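Local coordinates for protein OxyR (Porphyromonas gingivalis, PDB 3HO7) that probably binds DNA and activates transcription as a redox-sensitive LysR-family regulator, of which this chain is the regulatory domain, at residues Lys34-Gly39 against Ile207-Ser212; Gly117-Asp122 against Arg126-Lys131; Ile158-Gln163 against Arg178-Pro183. All blocks are in the same frame, centred on the assembly; numbering follows the deposited sequence.

Contact 1 (Lys34-Gly39 against Ile207-Ser212)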
ATOM      1  N   LYS A  34      15.856 -17.127  -3.766  1.00 38.70           N
ATOM      2  CA  LYS A  34      15.585 -18.553  -3.851  1.00 40.21           C
ATOM      3  C   LYS A  34      16.828 -19.323  -4.276  1.00 41.38           C
ATOM      4  O   LYS A  34      17.203 -20.311  -3.645  1.00 42.18           O
ATOM      5  CB  LYS A  34      14.443 -18.824  -4.831  1.00 40.56           C
ATOM      6  CG  LYS A  34      14.012 -20.279  -4.874  1.00 42.16           C
ATOM      7  CD  LYS A  34      13.478 -20.726  -3.522  1.00 42.68           C
ATOM      8  CE  LYS A  34      12.274 -19.890  -3.109  1.00 42.17           C
ATOM      9  NZ  LYS A  34      11.684 -20.358  -1.826  1.00 42.52           N
ATOM     10  N   LYS A  35      17.465 -18.861  -5.346  1.00 41.76           N
ATOM     11  CA  LYS A  35      18.611 -19.564  -5.916  1.00 43.15           C
ATOM     12  C   LYS A  35      19.931 -19.295  -5.187  1.00 43.25           C
ATOM     13  O   LYS A  35      20.760 -20.193  -5.053  1.00 44.43           O
ATOM     14  CB  LYS A  35      18.747 -19.257  -7.414  1.00 43.64           C
ATOM     15  CG  LYS A  35      18.765 -17.777  -7.755  1.00 42.79           C
ATOM     16  CD  LYS A  35      18.961 -17.556  -9.249  1.00 44.16           C
ATOM     17  CE  LYS A  35      17.799 -18.116 -10.058  1.00 44.73           C
ATOM     18  NZ  LYS A  35      17.760 -19.607 -10.035  1.00 46.37           N
ATOM     19  N   GLU A  36      20.123 -18.068  -4.713  1.00 42.21           N
ATOM     20  CA  GLU A  36      21.372 -17.705  -4.037  1.00 42.33           C
ATOM     21  C   GLU A  36      21.340 -17.908  -2.523  1.00 42.04           C
ATOM     22  O   GLU A  36      22.372 -18.172  -1.905  1.00 42.55           O
ATOM     23  CB  GLU A  36      21.770 -16.259  -4.356  1.00 41.53           C
ATOM     24  CG  GLU A  36      22.976 -16.131  -5.276  1.00 42.53           C
ATOM     25  CD  GLU A  36      22.629 -16.316  -6.738  1.00 43.05           C
ATOM     26  OE1 GLU A  36      21.814 -15.526  -7.257  1.00 42.47           O
ATOM     27  OE2 GLU A  36      23.183 -17.241  -7.371  1.00 44.12           O
ATOM     28  N   LEU A  37      20.160 -17.777  -1.926  1.00 41.45           N
ATOM     29  CA  LEU A  37      20.037 -17.843  -0.472  1.00 41.26           C
ATOM     30  C   LEU A  37      19.404 -19.146   0.010  1.00 42.18           C
ATOM     31  O   LEU A  37      18.899 -19.223   1.131  1.00 42.07           O
ATOM     32  CB  LEU A  37      19.246 -16.642   0.055  1.00 40.05           C
ATOM     33  CG  LEU A  37      19.895 -15.272  -0.158  1.00 39.22           C
ATOM     34  CD1 LEU A  37      19.001 -14.164   0.376  1.00 37.87           C
ATOM     35  CD2 LEU A  37      21.267 -15.220   0.497  1.00 39.49           C
ATOM     36  N   ALA A  38      19.439 -20.169  -0.839  1.00 43.15           N
ATOM     37  CA  ALA A  38      18.901 -21.476  -0.480  1.00 44.20           C
ATOM     38  C   ALA A  38      19.531 -21.982   0.812  1.00 44.72           C
ATOM     39  O   ALA A  38      20.748 -21.929   0.983  1.00 45.05           O
ATOM     40  CB  ALA A  38      19.129 -22.470  -1.608  1.00 45.36           C
ATOM     41  N   GLY A  39      18.693 -22.472   1.720  1.00 45.03           N
ATOM     42  CA  GLY A  39      19.163 -22.973   3.007  1.00 45.59           C
ATOM     43  C   GLY A  39      18.934 -21.971   4.121  1.00 44.73           C
ATOM     44  O   GLY A  39      19.218 -22.248   5.286  1.00 45.17           O
ATOM     45  N   ILE A 207      23.899  -7.352   0.038  1.00 29.77           N
ATOM     46  CA  ILE A 207      24.147  -6.133  -0.725  1.00 29.40           C
ATOM     47  C   ILE A 207      24.292  -6.449  -2.210  1.00 29.68           C
ATOM     48  O   ILE A 207      23.673  -5.807  -3.056  1.00 29.19           O
ATOM     49  CB  ILE A 207      25.394  -5.388  -0.225  1.00 30.11           C
ATOM     50  CG1 ILE A 207      25.183  -4.908   1.214  1.00 29.85           C
ATOM     51  CG2 ILE A 207      25.722  -4.217  -1.147  1.00 29.76           C
ATOM     52  CD1 ILE A 207      26.371  -4.169   1.798  1.00 31.13           C
ATOM     53  N   GLY A 208      25.109  -7.449  -2.524  1.00 30.50           N
ATOM     54  CA  GLY A 208      25.300  -7.859  -3.908  1.00 31.06           C
ATOM     55  C   GLY A 208      24.015  -8.293  -4.584  1.00 30.48           C
ATOM     56  O   GLY A 208      23.729  -7.889  -5.710  1.00 30.52           O
ATOM     57  N   LEU A 209      23.229  -9.115  -3.894  1.00 30.03           N
ATOM     58  CA  LEU A 209      21.999  -9.650  -4.471  1.00 29.67           C
ATOM     59  C   LEU A 209      20.970  -8.558  -4.745  1.00 28.71           C
ATOM     60  O   LEU A 209      20.322  -8.549  -5.788  1.00 28.54           O
ATOM     61  CB  LEU A 209      21.399 -10.730  -3.566  1.00 29.57           C
ATOM     62  CG  LEU A 209      22.093 -12.093  -3.623  1.00 30.70           C
ATOM     63  CD1 LEU A 209      21.541 -13.030  -2.559  1.00 30.58           C
ATOM     64  CD2 LEU A 209      21.955 -12.708  -5.010  1.00 31.84           C
ATOM     65  N   LEU A 210      20.822  -7.635  -3.805  1.00 28.22           N
ATOM     66  CA  LEU A 210      19.874  -6.547  -3.983  1.00 27.70           C
ATOM     67  C   LEU A 210      20.297  -5.636  -5.132  1.00 28.20           C
ATOM     68  O   LEU A 210      19.480  -5.265  -5.975  1.00 27.97           O
ATOM     69  CB  LEU A 210      19.716  -5.756  -2.683  1.00 27.10           C
ATOM     70  CG  LEU A 210      18.990  -6.496  -1.557  1.00 26.82           C
ATOM     71  CD1 LEU A 210      19.159  -5.762  -0.235  1.00 26.51           C
ATOM     72  CD2 LEU A 210      17.514  -6.664  -1.891  1.00 26.98           C
ATOM     73  N   ARG A 211      21.580  -5.289  -5.173  1.00 29.12           N
ATOM     74  CA  ARG A 211      22.092  -4.442  -6.245  1.00 30.02           C
ATOM     75  C   ARG A 211      21.943  -5.119  -7.604  1.00 30.89           C
ATOM     76  O   ARG A 211      21.672  -4.460  -8.607  1.00 31.17           O
ATOM     77  CB  ARG A 211      23.552  -4.063  -5.994  1.00 30.87           C
ATOM     78  CG  ARG A 211      23.779  -3.269  -4.719  1.00 30.76           C
ATOM     79  CD  ARG A 211      25.220  -2.810  -4.614  1.00 32.27           C
ATOM     80  NE  ARG A 211      25.589  -1.939  -5.726  1.00 33.49           N
ATOM     81  CZ  ARG A 211      26.838  -1.609  -6.035  1.00 34.96           C
ATOM     82  NH1 ARG A 211      27.849  -2.084  -5.316  1.00 36.18           N
ATOM     83  NH2 ARG A 211      27.078  -0.811  -7.065  1.00 36.06           N
ATOM     84  N   SER A 212      22.111  -6.438  -7.633  1.00 31.64           N
ATOM     85  CA  SER A 212      21.978  -7.193  -8.874  1.00 32.82           C
ATOM     86  C   SER A 212      20.516  -7.319  -9.291  1.00 32.32           C
ATOM     87  O   SER A 212      20.209  -7.832 -10.367  1.00 33.05           O
ATOM     88  CB  SER A 212      22.593  -8.586  -8.728  1.00 33.61           C
ATOM     89  OG  SER A 212      21.684  -9.480  -8.107  1.00 33.47           O
TER
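Leu-209, from helix 200-211, pushes its forked end against Glu-36 and Leu-37 at the end of helix 22-36. In the apolar packing the two methyls divide the work. Leu-209 CD1 sits 3.7 Å from Leu-37 CG and equally near Glu-36 CB, between the two residues, while the leucine side chains run past each other in opposite directions. Leu-209 CD2 turns to the glutamate and lies 3.6 Å from Glu-36 CG. Glu-36 supplies its aliphatic part: its first torsion is far from staggered (chi1 -108°) and the chain bends at chi2, which lays CB and CG against the methyls and brings OE1 alongside CD2, on an otherwise exposed residue. No hydrogen bond crosses between the two segments; within 207-212 Ser-212 OG hydrogen-bonds to Leu-209 O, 2.8 Å away and tilted 31° from the carbonyl plane. Leu-209 also rests on Ile-32 and Trp-33, and Leu-37 packs on Gln-137 of the second subunit. Helix 200-211 packed against the C-terminal end of helix 22-36, with Leu-209 as the main knot of this contact, fits the periplasmic-binding-protein-like fold of LysR regulatory domains.

Contact 2 (Gly117-Asp122 against Arg126-Lys131)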
ATOM      1  N   GLY A 117       7.064   8.861   2.323  1.00 30.55           N
ATOM      2  CA  GLY A 117       7.460   8.542   0.959  1.00 30.06           C
ATOM      3  C   GLY A 117       8.086   9.743   0.275  1.00 30.17           C
ATOM      4  O   GLY A 117       9.088   9.614  -0.427  1.00 29.87           O
ATOM      5  N   HIS A 118       7.496  10.915   0.487  1.00 30.39           N
ATOM      6  CA  HIS A 118       7.973  12.141  -0.151  1.00 30.65           C
ATOM      7  C   HIS A 118       8.550  13.133   0.846  1.00 31.59           C
ATOM      8  O   HIS A 118       9.455  13.898   0.515  1.00 31.96           O
ATOM      9  CB  HIS A 118       6.841  12.823  -0.922  1.00 30.52           C
ATOM     10  CG  HIS A 118       6.151  11.928  -1.900  1.00 29.35           C
ATOM     11  ND1 HIS A 118       4.789  11.719  -1.887  1.00 28.62           N
ATOM     12  CD2 HIS A 118       6.638  11.180  -2.918  1.00 28.54           C
ATOM     13  CE1 HIS A 118       4.464  10.887  -2.861  1.00 27.82           C
ATOM     14  NE2 HIS A 118       5.569  10.543  -3.499  1.00 27.44           N
ATOM     15  N   CYS A 119       8.018  13.128   2.065  1.00 32.39           N
ATOM     16  CA  CYS A 119       8.351  14.168   3.028  1.00 33.68           C
ATOM     17  C   CYS A 119       9.044  13.650   4.286  1.00 34.11           C
ATOM     18  O   CYS A 119       8.882  14.216   5.369  1.00 35.08           O
ATOM     19  CB  CYS A 119       7.097  14.965   3.393  1.00 34.36           C
ATOM     20  SG  CYS A 119       6.323  15.776   1.974  1.00 35.25           S
ATOM     21  N   PHE A 120       9.821  12.581   4.147  1.00 33.92           N
ATOM     22  CA  PHE A 120      10.647  12.125   5.253  1.00 34.46           C
ATOM     23  C   PHE A 120      11.774  13.130   5.428  1.00 35.28           C
ATOM     24  O   PHE A 120      12.672  13.222   4.590  1.00 35.08           O
ATOM     25  CB  PHE A 120      11.209  10.730   4.989  1.00 33.86           C
ATOM     26  CG  PHE A 120      12.025  10.183   6.127  1.00 33.83           C
ATOM     27  CD1 PHE A 120      11.410   9.748   7.290  1.00 33.84           C
ATOM     28  CD2 PHE A 120      13.403  10.103   6.034  1.00 33.67           C
ATOM     29  CE1 PHE A 120      12.156   9.243   8.338  1.00 34.47           C
ATOM     30  CE2 PHE A 120      14.155   9.601   7.079  1.00 34.15           C
ATOM     31  CZ  PHE A 120      13.531   9.170   8.233  1.00 34.50           C
ATOM     32  N   ARG A 121      11.719  13.890   6.516  1.00 36.44           N
ATOM     33  CA  ARG A 121      12.621  15.015   6.696  1.00 37.49           C
ATOM     34  C   ARG A 121      12.513  15.912   5.467  1.00 37.41           C
ATOM     35  O   ARG A 121      13.515  16.282   4.855  1.00 37.66           O
ATOM     36  CB  ARG A 121      14.058  14.532   6.911  1.00 37.66           C
ATOM     37  CG  ARG A 121      14.200  13.556   8.070  1.00 38.27           C
ATOM     38  CD  ARG A 121      15.598  13.579   8.669  1.00 39.78           C
ATOM     39  NE  ARG A 121      16.559  12.809   7.884  1.00 39.77           N
ATOM     40  CZ  ARG A 121      16.835  11.527   8.096  1.00 39.79           C
ATOM     41  NH1 ARG A 121      16.214  10.867   9.064  1.00 40.05           N
ATOM     42  NH2 ARG A 121      17.727  10.901   7.339  1.00 39.48           N
ATOM     43  N   ASP A 122      11.280  16.154   5.032  1.00 37.33           N
ATOM     44  CA  ASP A 122      11.008  17.101   3.952  1.00 37.38           C
ATOM     45  C   ASP A 122      11.911  16.893   2.737  1.00 36.89           C
ATOM     46  O   ASP A 122      12.517  17.843   2.250  1.00 37.39           O
ATOM     47  CB  ASP A 122      11.073  18.544   4.454  1.00 38.62           C
ATOM     48  CG  ASP A 122       9.802  18.968   5.166  1.00 39.24           C
ATOM     49  OD1 ASP A 122       8.730  18.408   4.858  1.00 39.49           O
ATOM     50  OD2 ASP A 122       9.871  19.863   6.031  1.00 41.30           O
ATOM     51  N   ARG A 126      10.532  21.290  -1.832  1.00 38.61           N
ATOM     52  CA  ARG A 126       9.911  22.280  -2.706  1.00 39.12           C
ATOM     53  C   ARG A 126       8.399  22.086  -2.764  1.00 38.69           C
ATOM     54  O   ARG A 126       7.663  22.984  -3.176  1.00 39.11           O
ATOM     55  CB  ARG A 126      10.504  22.206  -4.116  1.00 39.21           C
ATOM     56  CG  ARG A 126       9.870  21.144  -5.000  1.00 38.60           C
ATOM     57  CD  ARG A 126      10.659  20.948  -6.284  1.00 39.26           C
ATOM     58  NE  ARG A 126      11.930  20.276  -6.039  1.00 39.83           N
ATOM     59  CZ  ARG A 126      12.758  19.869  -6.995  1.00 40.26           C
ATOM     60  NH1 ARG A 126      12.452  20.067  -8.269  1.00 40.76           N
ATOM     61  NH2 ARG A 126      13.894  19.264  -6.677  1.00 40.59           N
ATOM     62  N   PHE A 127       7.940  20.909  -2.348  1.00 37.91           N
ATOM     63  CA  PHE A 127       6.515  20.593  -2.365  1.00 37.69           C
ATOM     64  C   PHE A 127       5.982  20.333  -0.962  1.00 38.00           C
ATOM     65  O   PHE A 127       4.868  20.734  -0.627  1.00 38.40           O
ATOM     66  CB  PHE A 127       6.250  19.380  -3.260  1.00 36.83           C
ATOM     67  CG  PHE A 127       6.722  19.560  -4.672  1.00 36.85           C
ATOM     68  CD1 PHE A 127       5.957  20.262  -5.587  1.00 37.03           C
ATOM     69  CD2 PHE A 127       7.936  19.034  -5.083  1.00 36.54           C
ATOM     70  CE1 PHE A 127       6.390  20.433  -6.887  1.00 37.18           C
ATOM     71  CE2 PHE A 127       8.374  19.200  -6.382  1.00 36.89           C
ATOM     72  CZ  PHE A 127       7.599  19.903  -7.285  1.00 37.18           C
ATOM     73  N   CYS A 128       6.784  19.659  -0.146  1.00 37.97           N
ATOM     74  CA  CYS A 128       6.392  19.343   1.220  1.00 38.47           C
ATOM     75  C   CYS A 128       6.064  20.603   2.012  1.00 39.78           C
ATOM     76  O   CYS A 128       5.178  20.596   2.867  1.00 40.29           O
ATOM     77  CB  CYS A 128       7.498  18.558   1.925  1.00 38.17           C
ATOM     78  SG  CYS A 128       7.814  16.931   1.210  1.00 36.99           S
ATOM     79  N   GLN A 129       6.780  21.684   1.722  1.00 40.72           N
ATOM     80  CA  GLN A 129       6.618  22.930   2.463  1.00 42.30           C
ATOM     81  C   GLN A 129       6.125  24.078   1.589  1.00 42.97           C
ATOM     82  O   GLN A 129       6.270  25.244   1.952  1.00 44.09           O
ATOM     83  CB  GLN A 129       7.935  23.324   3.136  1.00 42.95           C
ATOM     84  CG  GLN A 129       8.369  22.379   4.242  1.00 43.28           C
ATOM     85  CD  GLN A 129       7.369  22.325   5.381  1.00 44.30           C
ATOM     86  OE1 GLN A 129       6.353  23.021   5.361  1.00 45.29           O
ATOM     87  NE2 GLN A 129       7.652  21.499   6.380  1.00 44.63           N
ATOM     88  N   MET A 130       5.542  23.749   0.442  1.00 42.53           N
ATOM     89  CA  MET A 130       5.036  24.774  -0.466  1.00 43.24           C
ATOM     90  C   MET A 130       3.730  25.376   0.044  1.00 44.00           C
ATOM     91  O   MET A 130       2.895  24.677   0.619  1.00 43.83           O
ATOM     92  CB  MET A 130       4.837  24.208  -1.873  1.00 42.50           C
ATOM     93  CG  MET A 130       3.824  23.083  -1.954  1.00 41.85           C
ATOM     94  SD  MET A 130       3.268  22.798  -3.644  1.00 41.78           S
ATOM     95  CE  MET A 130       4.831  22.827  -4.521  1.00 41.37           C
ATOM     96  N   LYS A 131       3.562  26.676  -0.173  1.00 45.09           N
ATOM     97  CA  LYS A 131       2.377  27.390   0.287  1.00 46.06           C
ATOM     98  C   LYS A 131       1.110  26.860  -0.374  1.00 45.59           C
ATOM     99  O   LYS A 131       1.097  26.570  -1.570  1.00 44.94           O
ATOM    100  CB  LYS A 131       2.519  28.886   0.004  1.00 47.28           C
ATOM    101  CG  LYS A 131       3.794  29.507   0.551  1.00 48.08           C
ATOM    102  CD  LYS A 131       3.802  29.523   2.071  1.00 48.91           C
ATOM    103  CE  LYS A 131       5.061  30.188   2.602  1.00 49.61           C
ATOM    104  NZ  LYS A 131       5.056  30.294   4.087  1.00 50.72           N
TER
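Cys-119 and Cys-128 are joined by a disulfide, SG to SG 2.0 Å, with a left-handed C-S-S-C torsion of -97°. This is the tight part of the contact. Both sulfurs lie anti to their own carbonyl carbon and beside the backbone N (chi1 near -60° in each), which points them at each other across the gap between loop and helix. Cys-128 is buried and gives up more surface than any other residue here: its SG comes 3.5 Å from His-118 O and its CB lies 3.2 Å from Asp-122 OD1. A type II beta turn from Cys-119 to Asp-122, closed by Asp-122 N to Cys-119 O at 3.1 Å, brings the aspartate round to the same flank of the helix as the cysteine. The redox-sensitive OxyR family is known for such a cysteine pair in the regulatory domain, and the closed bond is consistent with the oxidised form. His-118, just before the turn, directs its ring inward, where ND1 takes a hydrogen bond from Leu-114 N. The loose side lies outward. There Gln-129, exposed and just past the helix end, is bent at chi2 and reaches back with its amide. Gln-129 NE2 gives a nearly straight hydrogen bond to Asp-122 OD2, 2.8 Å long; the donor comes in on the syn side, somewhat out of the carboxylate plane. The amide and carboxylate planes stand 84° apart, and Gln-129 CG packs 3.4 Å from Asp-122 OD2.

Contact 3 (Ile158-Gln163 against Arg178-Pro183)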
ATOM      1  N   ILE A 158      -2.281  15.053  -8.516  1.00 26.13           N
ATOM      2  CA  ILE A 158      -0.933  14.656  -8.866  1.00 25.76           C
ATOM      3  C   ILE A 158      -0.223  14.038  -7.671  1.00 25.41           C
ATOM      4  O   ILE A 158      -0.522  14.357  -6.521  1.00 25.58           O
ATOM      5  CB  ILE A 158      -0.119  15.879  -9.332  1.00 26.03           C
ATOM      6  CG1 ILE A 158      -0.623  16.374 -10.690  1.00 26.72           C
ATOM      7  CG2 ILE A 158       1.366  15.555  -9.356  1.00 25.49           C
ATOM      8  CD1 ILE A 158       0.166  17.541 -11.253  1.00 27.60           C
ATOM      9  N   THR A 159       0.728  13.158  -7.968  1.00 25.01           N
ATOM     10  CA  THR A 159       1.554  12.514  -6.956  1.00 24.40           C
ATOM     11  C   THR A 159       2.894  12.138  -7.577  1.00 24.42           C
ATOM     12  O   THR A 159       3.105  12.331  -8.775  1.00 24.38           O
ATOM     13  CB  THR A 159       0.881  11.250  -6.394  1.00 24.15           C
ATOM     14  OG1 THR A 159       1.556  10.837  -5.200  1.00 23.67           O
ATOM     15  CG2 THR A 159       0.927  10.123  -7.414  1.00 23.77           C
ATOM     16  N   PHE A 160       3.800  11.602  -6.766  1.00 24.41           N
ATOM     17  CA  PHE A 160       5.117  11.212  -7.255  1.00 24.64           C
ATOM     18  C   PHE A 160       5.366   9.721  -7.066  1.00 24.58           C
ATOM     19  O   PHE A 160       5.148   9.179  -5.983  1.00 24.54           O
ATOM     20  CB  PHE A 160       6.202  12.045  -6.574  1.00 25.17           C
ATOM     21  CG  PHE A 160       6.085  13.517  -6.850  1.00 26.09           C
ATOM     22  CD1 PHE A 160       6.107  13.990  -8.153  1.00 27.30           C
ATOM     23  CD2 PHE A 160       5.953  14.427  -5.815  1.00 27.43           C
ATOM     24  CE1 PHE A 160       5.995  15.346  -8.421  1.00 28.15           C
ATOM     25  CE2 PHE A 160       5.843  15.785  -6.077  1.00 27.82           C
ATOM     26  CZ  PHE A 160       5.862  16.244  -7.381  1.00 28.81           C
ATOM     27  N   ILE A 161       5.816   9.058  -8.125  1.00 24.63           N
ATOM     28  CA  ILE A 161       6.059   7.618  -8.067  1.00 24.49           C
ATOM     29  C   ILE A 161       7.525   7.276  -8.317  1.00 24.79           C
ATOM     30  O   ILE A 161       8.236   8.020  -8.984  1.00 24.99           O
ATOM     31  CB  ILE A 161       5.172   6.845  -9.063  1.00 24.74           C
ATOM     32  CG1 ILE A 161       5.476   7.263 -10.500  1.00 25.31           C
ATOM     33  CG2 ILE A 161       3.700   7.074  -8.750  1.00 24.32           C
ATOM     34  CD1 ILE A 161       4.791   6.394 -11.539  1.00 26.17           C
ATOM     35  N   PRO A 162       7.974   6.136  -7.776  1.00 24.88           N
ATOM     36  CA  PRO A 162       9.362   5.715  -7.905  1.00 25.28           C
ATOM     37  C   PRO A 162       9.624   5.111  -9.277  1.00 25.95           C
ATOM     38  O   PRO A 162       8.749   4.454  -9.838  1.00 25.81           O
ATOM     39  CB  PRO A 162       9.509   4.640  -6.814  1.00 24.77           C
ATOM     40  CG  PRO A 162       8.152   4.543  -6.123  1.00 24.87           C
ATOM     41  CD  PRO A 162       7.164   5.144  -7.056  1.00 24.78           C
ATOM     42  N   GLN A 163      10.826   5.330  -9.805  1.00 26.73           N
ATOM     43  CA  GLN A 163      11.186   4.846 -11.135  1.00 28.13           C
ATOM     44  C   GLN A 163      10.923   3.350 -11.312  1.00 28.24           C
ATOM     45  O   GLN A 163      10.439   2.921 -12.356  1.00 28.67           O
ATOM     46  CB  GLN A 163      12.652   5.160 -11.442  1.00 28.72           C
ATOM     47  CG  GLN A 163      13.215   4.413 -12.644  1.00 30.58           C
ATOM     48  CD  GLN A 163      12.457   4.697 -13.927  1.00 32.41           C
ATOM     49  OE1 GLN A 163      11.986   5.812 -14.150  1.00 33.47           O
ATOM     50  NE2 GLN A 163      12.344   3.686 -14.782  1.00 33.80           N
ATOM     51  N   ARG A 178       5.275  11.898 -15.928  1.00 27.04           N
ATOM     52  CA  ARG A 178       6.041  13.048 -16.379  1.00 27.54           C
ATOM     53  C   ARG A 178       7.297  13.141 -15.529  1.00 27.44           C
ATOM     54  O   ARG A 178       7.218  13.360 -14.323  1.00 27.11           O
ATOM     55  CB  ARG A 178       5.231  14.338 -16.224  1.00 27.55           C
ATOM     56  CG  ARG A 178       3.919  14.365 -16.982  1.00 27.31           C
ATOM     57  CD  ARG A 178       4.140  14.520 -18.475  1.00 28.06           C
ATOM     58  NE  ARG A 178       2.880  14.676 -19.195  1.00 27.99           N
ATOM     59  CZ  ARG A 178       2.087  13.664 -19.532  1.00 27.89           C
ATOM     60  NH1 ARG A 178       2.425  12.422 -19.208  1.00 26.74           N
ATOM     61  NH2 ARG A 178       0.958  13.889 -20.191  1.00 27.95           N
ATOM     62  N   PRO A 179       8.471  12.966 -16.149  1.00 28.27           N
ATOM     63  CA  PRO A 179       9.695  13.132 -15.374  1.00 28.31           C
ATOM     64  C   PRO A 179       9.912  14.596 -15.011  1.00 28.67           C
ATOM     65  O   PRO A 179       9.247  15.475 -15.555  1.00 28.85           O
ATOM     66  CB  PRO A 179      10.787  12.654 -16.334  1.00 28.99           C
ATOM     67  CG  PRO A 179      10.206  12.832 -17.695  1.00 30.06           C
ATOM     68  CD  PRO A 179       8.733  12.604 -17.552  1.00 29.19           C
ATOM     69  N   PHE A 180      10.840  14.853 -14.095  1.00 28.82           N
ATOM     70  CA  PHE A 180      11.170  16.220 -13.709  1.00 29.49           C
ATOM     71  C   PHE A 180      12.131  16.845 -14.716  1.00 30.89           C
ATOM     72  O   PHE A 180      12.874  16.139 -15.398  1.00 31.28           O
ATOM     73  CB  PHE A 180      11.822  16.237 -12.324  1.00 29.12           C
ATOM     74  CG  PHE A 180      10.845  16.165 -11.182  1.00 28.27           C
ATOM     75  CD1 PHE A 180      10.244  14.965 -10.836  1.00 27.24           C
ATOM     76  CD2 PHE A 180      10.542  17.298 -10.443  1.00 28.34           C
ATOM     77  CE1 PHE A 180       9.350  14.897  -9.774  1.00 26.45           C
ATOM     78  CE2 PHE A 180       9.651  17.240  -9.387  1.00 28.22           C
ATOM     79  CZ  PHE A 180       9.055  16.037  -9.050  1.00 27.13           C
ATOM     80  N   GLY A 181      12.113  18.170 -14.811  1.00 31.56           N
ATOM     81  CA  GLY A 181      13.177  18.873 -15.513  1.00 33.09           C
ATOM     82  C   GLY A 181      14.442  18.723 -14.688  1.00 33.39           C
ATOM     83  O   GLY A 181      14.372  18.518 -13.476  1.00 32.19           O
ATOM     84  N   MET A 182      15.596  18.807 -15.341  1.00 34.76           N
ATOM     85  CA  MET A 182      16.879  18.687 -14.653  1.00 35.46           C
ATOM     86  C   MET A 182      17.155  19.913 -13.790  1.00 35.94           C
ATOM     87  O   MET A 182      16.864  21.040 -14.196  1.00 36.62           O
ATOM     88  CB  MET A 182      18.014  18.491 -15.660  1.00 37.11           C
ATOM     89  CG  MET A 182      17.942  17.186 -16.436  1.00 37.34           C
ATOM     90  SD  MET A 182      19.365  16.946 -17.515  1.00 40.34           S
ATOM     91  CE  MET A 182      19.060  15.291 -18.125  1.00 39.87           C
ATOM     92  N   PRO A 183      17.733  19.698 -12.596  1.00 35.53           N
ATOM     93  CA  PRO A 183      18.133  18.382 -12.104  1.00 34.75           C
ATOM     94  C   PRO A 183      16.940  17.555 -11.628  1.00 33.21           C
ATOM     95  O   PRO A 183      15.995  18.097 -11.058  1.00 32.66           O
ATOM     96  CB  PRO A 183      19.038  18.722 -10.921  1.00 35.04           C
ATOM     97  CG  PRO A 183      18.489  19.999 -10.406  1.00 35.24           C
ATOM     98  CD  PRO A 183      18.027  20.762 -11.621  1.00 36.02           C
TER
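Phe-160 and Phe-180 meet across widely separated backbones: the strand 158-162 and the extended chain 178-183 come no nearer than 9.4 Å between the CA atoms of Phe-160 and Arg-178, and no hydrogen bond joins them. The gap is bridged by the two rings. Neither side chain sets out directly at the other segment, but both rings end up nearer to it, and the two side chains cross at about a right angle. A chi1 of -62° swings the Phe-160 ring out from the strand, with CD1, CE1 and CZ on the side that meets the other segment. Phe-180 answers with its far end: CE1 lies 3.7 Å from Phe-160 CD1, and CZ is 3.6 Å from Phe-160 CZ. The modelled distance between Phe-160 CE1 and Phe-180 CZ is too short for carbon atoms and is doubtful. Ring centroids are 5.1 Å apart with planes inclined at 40°, an oblique aromatic pair. Both phenylalanines are buried, and the contact is wholly apolar, plain hydrophobic core packing of the subdomain that carries the disulfide. At the start of the second segment the Arg-178 guanidinium hydrogen-bonds to the backbone oxygens of Phe-96, Gln-98 and Glu-175. Strand 158-162 and strand 177-178, which leads into the second segment, both pair antiparallel with the long strand 75-89. Thr-159 and Ile-161 touch helix 145-153, Phe-160 also touches Leu-124, and Phe-180 rests on Ile-101 and on Pro-185 of strand 184-194.

How the contacts relate
Contacts 2 and 3 are neighbours, their centres 14 Å apart, whereas contact 1 lies across the chain's centre, 30 Å from contact 3 and 34 Å from contact 2, centre to centre. No two contacts share a helix or strand. Contact 3 is core and contact 1 largely buried beside the second subunit; contact 2 reaches from core to surface. Their chemistry follows: aliphatic packing at helix ends in contact 1, a covalent bond and a polar bridge in contact 2, aromatic rings in contact 3. The last two touch: His-118 NE2 lies 2.9 Å from Phe-160 O, probably hydrogen-bonded, and Phe-127 packs on both Phe-160 and Phe-180, joining the disulfide region to strand 158-162 and segment 178-183.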